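Local coordinates for protein whirlin (Mus musculus, PDB 6FDD) that is a scaffold protein needed to elongate and maintain the stereocilia of inner-ear hair cells, seen here in its small helical HHD2 domain, at residues Ser64-Arg67 with Ser68-Pro72. Residues are numbered along the deposited sequence; the frame is centred on the assembly and turned at random.
Sequences SEVR and SIISP
Ile-69 N donates to Val-66 O at 3.0 Å, where helix 62-67 runs out into the loop leading to helix 75-81. The bond is fairly straight at hydrogen (157°), but the donor sits above the carbonyl plane. Ile-70 N reaches the same oxygen only weakly, and the bond from Ser-68 N to Glu-65 O is also weak, at 3.3 Å. A water donates to both Arg-67 O and Ile-70 O, bridging the two carbonyls. Ile-69 CG1, wedged between its own backbone N and carbonyl carbon (chi1 61°), comes within 3.2 Å of Val-66 O. One residue on, Ile-70 turns CG2 to Val-66 CG1 at 4.0 Å, the two side chains crossing at about a right angle. Both pack on Met-46, while Ile-70 also meets Leu-75 and Phe-78. The Arg-67 chain is extended, with CG anti to the backbone N (chi1 -165°); its NE pairs with Asp-79, and a second water lies at the guanidinium edge, 3.0 Å from NH1, with a weak link to Ser-68 OG. Val-66 O is thus shared by an i to i+3 bond and a weak i to i+4 bond, while buried Val-66 and Ile-70 meet at Met-46 and Arg-67 ties the segment to helix 75-81.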
loop_
_atom_site.group_PDB
_atom_site.type_symbol
_atom_site.label_atom_id
_atom_site.label_comp_id
_atom_site.label_asym_id
_atom_site.label_seq_id
_atom_site.Cartn_x
_atom_site.Cartn_y
_atom_site.Cartn_z
ATOM N N SER A 64 3.968 -3.326 4.694
ATOM C CA SER A 64 3.883 -4.723 5.163
ATOM C C SER A 64 2.406 -5.116 5.378
ATOM O O SER A 64 2.044 -6.266 5.138
ATOM C CB SER A 64 4.714 -4.956 6.423
ATOM O OG SER A 64 4.255 -4.184 7.519
ATOM N N GLU A 65 1.546 -4.145 5.754
ATOM C CA GLU A 65 0.105 -4.391 5.895
ATOM C C GLU A 65 -0.538 -4.485 4.516
ATOM O O GLU A 65 -1.399 -5.335 4.302
ATOM C CB GLU A 65 -0.575 -3.306 6.743
ATOM C CG GLU A 65 0.011 -3.114 8.137
ATOM C CD GLU A 65 -0.303 -4.169 9.185
ATOM O OE1 GLU A 65 -1.055 -5.127 8.888
ATOM O OE2 GLU A 65 0.201 -4.021 10.321
ATOM N N VAL A 66 -0.093 -3.631 3.555
ATOM C CA VAL A 66 -0.581 -3.657 2.164
ATOM C C VAL A 66 -0.275 -5.011 1.521
ATOM O O VAL A 66 -1.102 -5.531 0.779
ATOM C CB VAL A 66 -0.025 -2.461 1.332
ATOM C CG1 VAL A 66 -0.292 -2.618 -0.169
ATOM C CG2 VAL A 66 -0.581 -1.140 1.845
ATOM N N ARG A 67 0.906 -5.582 1.804
ATOM C CA ARG A 67 1.326 -6.876 1.256
ATOM C C ARG A 67 0.265 -7.967 1.477
ATOM O O ARG A 67 -0.004 -8.753 0.572
ATOM C CB ARG A 67 2.671 -7.312 1.864
ATOM C CG ARG A 67 3.327 -8.445 1.098
ATOM C CD ARG A 67 4.589 -8.955 1.761
ATOM N NE ARG A 67 5.190 -10.028 0.965
ATOM C CZ ARG A 67 4.867 -11.315 1.068
ATOM N NH1 ARG A 67 3.955 -11.711 1.952
ATOM N NH2 ARG A 67 5.448 -12.214 0.289
ATOM N N SER A 68 -0.358 -7.962 2.662
ATOM C CA SER A 68 -1.381 -8.930 3.065
ATOM C C SER A 68 -2.696 -8.840 2.267
ATOM O O SER A 68 -3.451 -9.811 2.258
ATOM C CB SER A 68 -1.661 -8.800 4.557
ATOM O OG SER A 68 -0.457 -8.887 5.300
ATOM N N ILE A 69 -2.964 -7.704 1.586
ATOM C CA ILE A 69 -4.220 -7.519 0.861
ATOM C C ILE A 69 -4.073 -7.583 -0.678
ATOM O O ILE A 69 -5.095 -7.576 -1.367
ATOM C CB ILE A 69 -4.980 -6.233 1.331
ATOM C CG1 ILE A 69 -4.183 -4.929 1.109
ATOM C CG2 ILE A 69 -5.410 -6.358 2.798
ATOM C CD1 ILE A 69 -4.389 -4.250 -0.231
ATOM N N ILE A 70 -2.838 -7.662 -1.217
ATOM C CA ILE A 70 -2.625 -7.752 -2.670
ATOM C C ILE A 70 -2.833 -9.203 -3.186
ATOM O O ILE A 70 -2.743 -10.148 -2.394
ATOM C CB ILE A 70 -1.278 -7.121 -3.146
ATOM C CG1 ILE A 70 -0.054 -7.956 -2.739
ATOM C CG2 ILE A 70 -1.127 -5.660 -2.708
ATOM C CD1 ILE A 70 0.711 -8.394 -3.898
ATOM N N SER A 71 -3.108 -9.375 -4.507
ATOM C CA SER A 71 -3.354 -10.693 -5.108
ATOM C C SER A 71 -2.141 -11.621 -4.941
ATOM O O SER A 71 -1.022 -11.190 -5.224
ATOM C CB SER A 71 -3.717 -10.558 -6.582
ATOM O OG SER A 71 -3.952 -11.824 -7.171
ATOM N N PRO A 72 -2.329 -12.886 -4.477
ATOM C CA PRO A 72 -1.175 -13.795 -4.297
ATOM C C PRO A 72 -0.253 -13.945 -5.509
ATOM O O PRO A 72 0.960 -14.056 -5.327
ATOM C CB PRO A 72 -1.830 -15.130 -3.918
ATOM C CG PRO A 72 -3.117 -14.743 -3.296
ATOM C CD PRO A 72 -3.590 -13.545 -4.075
HETATM O O HOH W 1 -1.323 -11.043 -0.140
HETATM O O HOH W 2 2.298 -10.386 4.049
#